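Long-range contact in peptide methionine sulfoxide reductase msrA/msrB (Neisseria gonorrhoeae, PDB 2H30), which reduces methionine sulfoxide in peptides and proteins, its N-terminal thioredoxin domain probably relaying electrons from DsbD to the downstream reductase domains: residues 53-65 against 93-105. The protein carries 2 engineered substitutions. Numbering follows the deposited sequence.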
# COMPACT_ATOMS: atom_id res chain seq x y z
N CYS A 53 10.65 1.43 5.80
CA CYS A 53 9.23 1.67 5.64
C CYS A 53 8.77 2.84 6.47
O CYS A 53 8.04 3.74 5.95
CB CYS A 53 8.43 0.48 6.16
SG CYS A 53 8.47 -0.94 5.04
N LEU A 54 9.16 2.88 7.77
CA LEU A 54 8.70 4.01 8.59
C LEU A 54 9.19 5.35 8.04
O LEU A 54 8.45 6.36 8.04
CB LEU A 54 9.14 3.89 10.05
CG LEU A 54 8.73 2.59 10.72
CD1 LEU A 54 9.18 2.77 12.16
CD2 LEU A 54 7.23 2.59 10.68
N SER A 55 10.42 5.35 7.52
CA SER A 55 10.99 6.63 6.98
C SER A 55 10.25 7.14 5.75
O SER A 55 10.40 8.31 5.38
CB SER A 55 12.46 6.40 6.63
OG SER A 55 12.61 5.66 5.42
N GLU A 56 9.50 6.22 5.11
CA GLU A 56 8.84 6.51 3.85
C GLU A 56 7.33 6.81 4.05
O GLU A 56 6.64 7.14 3.07
CB GLU A 56 9.00 5.32 2.91
CG GLU A 56 10.42 5.17 2.38
CD GLU A 56 10.58 3.88 1.52
OE1 GLU A 56 9.62 3.07 1.45
OE2 GLU A 56 11.66 3.68 0.90
N LEU A 57 6.85 6.73 5.28
CA LEU A 57 5.38 6.99 5.53
C LEU A 57 5.01 8.43 5.14
O LEU A 57 3.98 8.65 4.47
CB LEU A 57 4.98 6.72 6.97
CG LEU A 57 5.04 5.26 7.41
CD1 LEU A 57 4.86 5.20 8.89
CD2 LEU A 57 3.94 4.49 6.67
N GLY A 58 5.90 9.37 5.47
CA GLY A 58 5.59 10.80 5.13
C GLY A 58 5.59 11.01 3.62
O GLY A 58 4.82 11.80 3.08
N GLN A 59 6.50 10.33 2.93
CA GLN A 59 6.57 10.37 1.49
C GLN A 59 5.27 9.85 0.87
O GLN A 59 4.70 10.48 -0.00
CB GLN A 59 7.77 9.51 1.08
CG GLN A 59 8.01 9.51 -0.38
CD GLN A 59 9.11 8.47 -0.72
OE1 GLN A 59 8.96 7.31 -0.40
NE2 GLN A 59 10.18 8.91 -1.38
N ALA A 60 4.84 8.67 1.32
CA ALA A 60 3.60 8.09 0.76
C ALA A 60 2.40 8.98 1.06
O ALA A 60 1.52 9.09 0.22
CB ALA A 60 3.40 6.67 1.42
N GLU A 61 2.39 9.59 2.23
CA GLU A 61 1.27 10.50 2.57
C GLU A 61 1.25 11.69 1.60
O GLU A 61 0.17 12.10 1.15
CB GLU A 61 1.45 10.99 4.00
CG GLU A 61 0.21 11.77 4.44
CD GLU A 61 0.38 12.46 5.77
OE1 GLU A 61 1.52 12.89 6.12
OE2 GLU A 61 -0.65 12.61 6.49
N LYS A 62 2.44 12.23 1.31
CA LYS A 62 2.53 13.33 0.34
C LYS A 62 2.01 12.92 -1.01
O LYS A 62 1.25 13.66 -1.64
CB LYS A 62 3.97 13.80 0.19
CG LYS A 62 4.04 15.06 -0.64
CD LYS A 62 5.50 15.52 -0.76
CE LYS A 62 6.39 14.45 -1.38
NZ LYS A 62 7.72 14.99 -1.78
N TRP A 63 2.41 11.74 -1.47
CA TRP A 63 1.94 11.30 -2.74
C TRP A 63 0.44 11.17 -2.75
O TRP A 63 -0.24 11.57 -3.73
CB TRP A 63 2.56 9.96 -3.15
CG TRP A 63 4.06 9.99 -3.29
CD1 TRP A 63 4.92 11.09 -3.22
CD2 TRP A 63 4.89 8.85 -3.50
NE1 TRP A 63 6.22 10.69 -3.38
CE2 TRP A 63 6.24 9.32 -3.55
CE3 TRP A 63 4.63 7.49 -3.65
CZ2 TRP A 63 7.31 8.46 -3.75
CZ3 TRP A 63 5.72 6.62 -3.90
CH2 TRP A 63 7.03 7.11 -3.95
N ALA A 64 -0.10 10.60 -1.66
CA ALA A 64 -1.55 10.31 -1.64
C ALA A 64 -2.33 11.61 -1.75
O ALA A 64 -3.42 11.62 -2.29
CB ALA A 64 -1.94 9.56 -0.34
N GLN A 65 -1.76 12.69 -1.28
CA GLN A 65 -2.43 14.01 -1.27
C GLN A 65 -2.13 14.84 -2.49
O GLN A 65 -2.64 15.99 -2.61
CB GLN A 65 -2.00 14.83 -0.09
CG GLN A 65 -2.52 14.33 1.19
CD GLN A 65 -1.94 15.14 2.28
OE1 GLN A 65 -2.62 16.01 2.87
NE2 GLN A 65 -0.64 14.94 2.55
N LYS A 93 -2.85 0.47 18.16
CA LYS A 93 -2.47 1.27 19.31
C LYS A 93 -1.09 1.91 19.11
O LYS A 93 -0.94 3.08 19.37
CB LYS A 93 -2.49 0.40 20.58
CG LYS A 93 -2.22 1.24 21.84
CD LYS A 93 -3.00 2.59 21.86
CE LYS A 93 -4.52 2.46 21.53
NZ LYS A 93 -5.01 3.54 20.58
N TRP A 94 -0.16 1.14 18.58
CA TRP A 94 1.19 1.65 18.25
C TRP A 94 1.04 2.71 17.15
O TRP A 94 1.60 3.81 17.23
CB TRP A 94 2.07 0.49 17.79
CG TRP A 94 3.31 1.02 17.14
CD1 TRP A 94 4.43 1.54 17.75
CD2 TRP A 94 3.51 1.19 15.73
NE1 TRP A 94 5.35 1.95 16.81
CE2 TRP A 94 4.79 1.78 15.56
CE3 TRP A 94 2.72 0.89 14.60
CZ2 TRP A 94 5.32 2.08 14.30
CZ3 TRP A 94 3.25 1.19 13.33
CH2 TRP A 94 4.53 1.79 13.19
N TYR A 95 0.29 2.37 16.10
CA TYR A 95 0.23 3.29 14.96
C TYR A 95 -0.44 4.61 15.27
O TYR A 95 -0.13 5.66 14.70
CB TYR A 95 -0.40 2.59 13.76
CG TYR A 95 -0.37 3.45 12.51
CD1 TYR A 95 0.86 3.78 11.93
CD2 TYR A 95 -1.51 4.04 12.03
CE1 TYR A 95 0.91 4.60 10.83
CE2 TYR A 95 -1.47 4.91 10.92
CZ TYR A 95 -0.25 5.14 10.34
OH TYR A 95 -0.19 5.99 9.27
N ALA A 96 -1.38 4.60 16.24
CA ALA A 96 -2.05 5.83 16.63
C ALA A 96 -1.06 6.88 17.19
O ALA A 96 -1.35 8.07 17.16
CB ALA A 96 -3.18 5.53 17.64
N GLY A 97 0.12 6.46 17.65
CA GLY A 97 1.16 7.42 18.06
C GLY A 97 1.91 8.14 16.94
O GLY A 97 2.68 9.07 17.20
N LEU A 98 1.77 7.63 15.72
CA LEU A 98 2.40 8.26 14.56
C LEU A 98 1.44 9.28 13.98
O LEU A 98 0.20 9.22 14.24
CB LEU A 98 2.75 7.19 13.53
CG LEU A 98 4.05 6.37 13.80
CD1 LEU A 98 4.07 5.54 15.10
CD2 LEU A 98 4.43 5.52 12.58
N ASN A 99 1.95 10.22 13.21
CA ASN A 99 1.08 11.25 12.71
C ASN A 99 1.08 11.41 11.19
O ASN A 99 1.79 12.27 10.62
CB ASN A 99 1.43 12.57 13.39
CG ASN A 99 0.52 13.71 12.97
OD1 ASN A 99 1.00 14.80 12.67
ND2 ASN A 99 -0.76 13.47 12.95
N TYR A 100 0.27 10.56 10.54
CA TYR A 100 0.10 10.63 9.07
C TYR A 100 -1.38 10.61 8.73
O TYR A 100 -1.86 9.63 8.14
CB TYR A 100 0.85 9.46 8.38
CG TYR A 100 2.34 9.57 8.68
CD1 TYR A 100 3.12 10.54 8.06
CD2 TYR A 100 2.92 8.75 9.66
CE1 TYR A 100 4.48 10.69 8.42
CE2 TYR A 100 4.29 8.89 10.00
CZ TYR A 100 5.03 9.85 9.38
OH TYR A 100 6.37 10.07 9.67
N PRO A 101 -2.07 11.68 9.09
CA PRO A 101 -3.53 11.63 9.02
C PRO A 101 -4.09 11.49 7.62
O PRO A 101 -5.26 11.12 7.49
CB PRO A 101 -3.94 12.95 9.68
CG PRO A 101 -2.81 13.86 9.43
CD PRO A 101 -1.58 12.97 9.63
N LYS A 102 -3.34 11.78 6.56
CA LYS A 102 -3.86 11.63 5.23
C LYS A 102 -3.39 10.37 4.51
O LYS A 102 -3.64 10.21 3.31
CB LYS A 102 -3.47 12.83 4.40
CG LYS A 102 -4.04 14.18 4.97
CD LYS A 102 -5.53 14.28 4.70
CE LYS A 102 -6.06 15.65 5.17
NZ LYS A 102 -5.77 15.90 6.63
N LEU A 103 -2.72 9.47 5.23
CA LEU A 103 -2.27 8.22 4.64
C LEU A 103 -3.22 7.04 4.94
O LEU A 103 -3.39 6.69 6.11
CB LEU A 103 -0.92 7.88 5.29
CG LEU A 103 -0.23 6.64 4.62
CD1 LEU A 103 0.09 6.87 3.16
CD2 LEU A 103 1.01 6.35 5.44
N PRO A 104 -3.81 6.42 3.91
CA PRO A 104 -4.63 5.26 4.21
C PRO A 104 -3.83 4.04 4.61
O PRO A 104 -2.84 3.72 3.92
CB PRO A 104 -5.40 5.01 2.90
CG PRO A 104 -5.20 6.27 2.08
CD PRO A 104 -3.84 6.81 2.49
N VAL A 105 -4.17 3.47 5.77
CA VAL A 105 -3.50 2.28 6.22
C VAL A 105 -4.54 1.18 6.41
O VAL A 105 -5.22 1.16 7.47
CB VAL A 105 -2.69 2.48 7.51
CG1 VAL A 105 -2.03 1.15 7.87
CG2 VAL A 105 -1.62 3.62 7.32
O HOH W 1 7.96 9.08 7.49
O HOH W 2 2.09 13.88 8.49
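In this thioredoxin fold, the helix that starts at the probable CxxC redox site (Cys-50 and Cys-53) is flanked by the loop running from helix 90-95 into strand 105-107, and Leu-57 meets Tyr-100 where the two pack together. CB of Leu-57 sits over the centre of the phenol ring, 3.9 Å from its centroid, a CH-pi contact. The two delta methyls of Leu-57 part company: CD1 meets Leu-98 CD2, whereas CD2 packs at 3.7 Å on CD2 of Leu-103, whose other methyl reaches Ala-60 CB. Nearer the redox end, Leu-54 CD2 comes in at the edge of the Trp-94 indole, 3.8 Å from CH2.

The kink in the helix falls beside the tyrosine. Gly-58 N has no bond to the preceding turn and instead gives its hydrogen to a water that also bonds Leu-54 O and Tyr-100 OH, so the phenol is tied into the break.

One turn on, Glu-61 stretches out with CG anti to its backbone N (chi1 -172°) and brings its carboxylate up against the type I turn 100-103. OE1 lies at the edge of the Tyr-100 ring, 3.4 Å from CD1, and takes a hydrogen from a second water, which also donates to Asn-99 O. OE2 uses its anti lone pair to accept Lys-102 N at 2.8 Å, with an N-H...O angle of 166°.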